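Side-chain contact in malonyl CoA-acyl carrier protein transacylase (Clostridium perfringens, PDB 3PTW), which probably transfers malonyl groups from coenzyme A to acyl carrier protein, the step that supplies malonyl units for fatty acid synthesis: residues N289-N294 with L305-E310. Residues are numbered along the deposited sequence; the frame is centred on the assembly and turned at random.
Sequences NVTVLN and LSKLRE
L293 and T291 touch K307 directly through aliphatic carbons, with no flat group between them; the guanidinium of R309 instead lies along its own helix, one face under L305 O, which sits 3.7 Å above its centre. The contact lies at the edge of the α/β part of the acyltransferase fold, where helix 298-315 flanks outermost strand 291-295 of the largely parallel sheet; the N-to-C directions of strand 291-294 and helix 305-310 make an angle of 143°, so the helix runs back roughly antiparallel. Leucine suits the buried strand position because its forked end receives the lysine stem: CD1 and CD2 of L293 both touch CB and CG of K307, CD1 coming within 3.8 Å of CG, and the two side chains cross at about a right angle. L308 adds a looser apolar touch, its CD2 4.4 Å from L293 CD1. Lysine suits the boundary, apolar along its stem and charged at its end. Bent at chi2 (56°), the K307 chain carries CE to 3.8 Å from T291 CG2, while NZ has a long salt bridge with E310 OE2. T291 suits the place because its methyl lies against the lysine chain while its hydroxyl OG1 sits 2.9 Å from a water that accepts a hydrogen bond from K307 NZ (2.8 Å).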
ATOM      1  N   ASN A 289      -7.117   6.806  19.611  1.00 46.80           N
ATOM      2  CA  ASN A 289      -8.339   7.599  19.801  1.00 46.80           C
ATOM      3  C   ASN A 289      -9.219   7.739  18.575  1.00 44.74           C
ATOM      4  O   ASN A 289     -10.440   7.780  18.690  1.00 45.56           O
ATOM      5  CB  ASN A 289      -7.996   8.986  20.344  1.00 48.26           C
ATOM      6  CG  ASN A 289      -7.306   8.924  21.679  1.00 51.14           C
ATOM      7  OD1 ASN A 289      -6.253   9.530  21.871  1.00 49.99           O
ATOM      8  ND2 ASN A 289      -7.880   8.169  22.610  1.00 50.17           N
ATOM      9  N   VAL A 290      -8.596   7.819  17.405  1.00 42.27           N
ATOM     10  CA  VAL A 290      -9.326   7.941  16.145  1.00 39.96           C
ATOM     11  C   VAL A 290     -10.170   6.697  15.870  1.00 38.54           C
ATOM     12  O   VAL A 290      -9.836   5.590  16.312  1.00 38.29           O
ATOM     13  CB  VAL A 290      -8.370   8.211  14.955  1.00 38.86           C
ATOM     14  CG1 VAL A 290      -7.571   9.480  15.201  1.00 27.33           C
ATOM     15  CG2 VAL A 290      -7.434   7.026  14.720  1.00 25.78           C
ATOM     16  N   THR A 291     -11.256   6.891  15.134  1.00 37.24           N
ATOM     17  CA  THR A 291     -12.085   5.788  14.710  1.00 36.40           C
ATOM     18  C   THR A 291     -11.440   5.103  13.501  1.00 34.90           C
ATOM     19  O   THR A 291     -11.000   5.750  12.542  1.00 33.65           O
ATOM     20  CB  THR A 291     -13.503   6.257  14.374  1.00 36.78           C
ATOM     21  OG1 THR A 291     -14.047   6.967  15.500  1.00 36.69           O
ATOM     22  CG2 THR A 291     -14.389   5.075  14.046  1.00 35.38           C
ATOM     23  N   VAL A 292     -11.387   3.783  13.562  1.00 34.48           N
ATOM     24  CA  VAL A 292     -10.761   3.012  12.524  1.00 33.96           C
ATOM     25  C   VAL A 292     -11.771   1.981  12.044  1.00 33.72           C
ATOM     26  O   VAL A 292     -12.331   1.238  12.851  1.00 33.88           O
ATOM     27  CB  VAL A 292      -9.472   2.332  13.043  1.00 34.17           C
ATOM     28  CG1 VAL A 292      -8.975   1.311  12.041  1.00 31.45           C
ATOM     29  CG2 VAL A 292      -8.389   3.362  13.315  1.00 31.48           C
ATOM     30  N   LEU A 293     -12.017   1.970  10.732  1.00 33.25           N
ATOM     31  CA  LEU A 293     -12.950   1.041  10.111  1.00 33.58           C
ATOM     32  C   LEU A 293     -12.330   0.438   8.863  1.00 33.27           C
ATOM     33  O   LEU A 293     -11.273   0.892   8.408  1.00 33.10           O
ATOM     34  CB  LEU A 293     -14.272   1.747   9.763  1.00 33.84           C
ATOM     35  CG  LEU A 293     -14.991   2.499  10.888  1.00 25.90           C
ATOM     36  CD1 LEU A 293     -16.063   3.422  10.315  1.00 35.04           C
ATOM     37  CD2 LEU A 293     -15.593   1.544  11.931  1.00 35.43           C
ATOM     38  N   ASN A 294     -12.973  -0.593   8.319  1.00 32.62           N
ATOM     39  CA  ASN A 294     -12.488  -1.233   7.096  1.00 31.85           C
ATOM     40  C   ASN A 294     -13.631  -1.809   6.275  1.00 32.90           C
ATOM     41  O   ASN A 294     -14.679  -2.181   6.827  1.00 33.69           O
ATOM     42  CB  ASN A 294     -11.436  -2.316   7.393  1.00 30.78           C
ATOM     43  CG  ASN A 294     -12.059  -3.627   7.876  1.00 36.83           C
ATOM     44  OD1 ASN A 294     -12.338  -3.780   9.058  1.00 31.76           O
ATOM     45  ND2 ASN A 294     -12.296  -4.565   6.951  1.00 30.60           N
ATOM     46  N   LEU A 305     -20.760   1.022   7.447  1.00 36.98           N
ATOM     47  CA  LEU A 305     -21.932   1.866   7.195  1.00 38.07           C
ATOM     48  C   LEU A 305     -22.718   2.133   8.475  1.00 39.88           C
ATOM     49  O   LEU A 305     -23.219   3.246   8.687  1.00 40.07           O
ATOM     50  CB  LEU A 305     -22.860   1.248   6.134  1.00 37.46           C
ATOM     51  CG  LEU A 305     -22.370   1.070   4.691  1.00 47.29           C
ATOM     52  CD1 LEU A 305     -23.473   0.454   3.837  1.00 36.24           C
ATOM     53  CD2 LEU A 305     -21.861   2.375   4.067  1.00 35.91           C
ATOM     54  N   SER A 306     -22.823   1.109   9.324  1.00 41.24           N
ATOM     55  CA  SER A 306     -23.516   1.241  10.607  1.00 42.64           C
ATOM     56  C   SER A 306     -22.849   2.293  11.506  1.00 43.30           C
ATOM     57  O   SER A 306     -23.535   3.139  12.103  1.00 43.35           O
ATOM     58  CB  SER A 306     -23.598  -0.109  11.320  1.00 42.73           C
ATOM     59  OG  SER A 306     -24.665  -0.117  12.239  1.00 48.44           O
ATOM     60  N   LYS A 307     -21.517   2.246  11.585  1.00 43.30           N
ATOM     61  CA  LYS A 307     -20.762   3.259  12.324  1.00 44.57           C
ATOM     62  C   LYS A 307     -20.929   4.660  11.712  1.00 45.27           C
ATOM     63  O   LYS A 307     -21.134   5.638  12.433  1.00 45.77           O
ATOM     64  CB  LYS A 307     -19.275   2.881  12.423  1.00 44.33           C
ATOM     65  CG  LYS A 307     -18.416   3.881  13.208  1.00 45.34           C
ATOM     66  CD  LYS A 307     -18.953   4.121  14.620  1.00 46.46           C
ATOM     67  CE  LYS A 307     -17.942   4.864  15.463  1.00 46.19           C
ATOM     68  NZ  LYS A 307     -18.469   5.178  16.816  1.00 48.31           N
ATOM     69  N   LEU A 308     -20.852   4.756  10.390  1.00 45.52           N
ATOM     70  CA  LEU A 308     -21.002   6.060   9.734  1.00 46.67           C
ATOM     71  C   LEU A 308     -22.386   6.684   9.950  1.00 49.28           C
ATOM     72  O   LEU A 308     -22.502   7.910  10.067  1.00 49.53           O
ATOM     73  CB  LEU A 308     -20.662   5.990   8.237  1.00 45.06           C
ATOM     74  CG  LEU A 308     -19.196   5.703   7.904  1.00 47.66           C
ATOM     75  CD1 LEU A 308     -19.005   5.511   6.396  1.00 43.23           C
ATOM     76  CD2 LEU A 308     -18.272   6.786   8.437  1.00 43.44           C
ATOM     77  N   ARG A 309     -23.418   5.845  10.010  1.00 51.49           N
ATOM     78  CA  ARG A 309     -24.790   6.322  10.247  1.00 54.50           C
ATOM     79  C   ARG A 309     -25.052   6.814  11.678  1.00 56.90           C
ATOM     80  O   ARG A 309     -25.904   7.682  11.888  1.00 57.59           O
ATOM     81  CB  ARG A 309     -25.834   5.290   9.802  1.00 55.25           C
ATOM     82  CG  ARG A 309     -25.964   5.181   8.270  1.00 61.15           C
ATOM     83  CD  ARG A 309     -27.169   4.348   7.843  1.00 56.10           C
ATOM     84  NE  ARG A 309     -27.142   3.009   8.429  1.00 61.90           N
ATOM     85  CZ  ARG A 309     -26.699   1.916   7.812  1.00 56.38           C
ATOM     86  NH1 ARG A 309     -26.250   1.974   6.560  1.00 60.53           N
ATOM     87  NH2 ARG A 309     -26.717   0.753   8.453  1.00 61.59           N
ATOM     88  N   GLU A 310     -24.325   6.271  12.650  1.00 58.74           N
ATOM     89  CA  GLU A 310     -24.329   6.821  14.010  1.00 61.67           C
ATOM     90  C   GLU A 310     -23.857   8.277  13.958  1.00 63.40           C
ATOM     91  O   GLU A 310     -24.576   9.188  14.371  1.00 64.30           O
ATOM     92  CB  GLU A 310     -23.399   6.024  14.932  1.00 61.88           C
ATOM     93  CG  GLU A 310     -23.943   4.699  15.454  1.00 66.80           C
ATOM     94  CD  GLU A 310     -22.947   3.977  16.364  1.00 62.87           C
ATOM     95  OE1 GLU A 310     -22.708   2.767  16.151  1.00 66.42           O
ATOM     96  OE2 GLU A 310     -22.394   4.617  17.287  1.00 66.88           O
TER
HETATM   97  O   HOH W   1     -16.169   6.586  17.414  1.00 54.29           O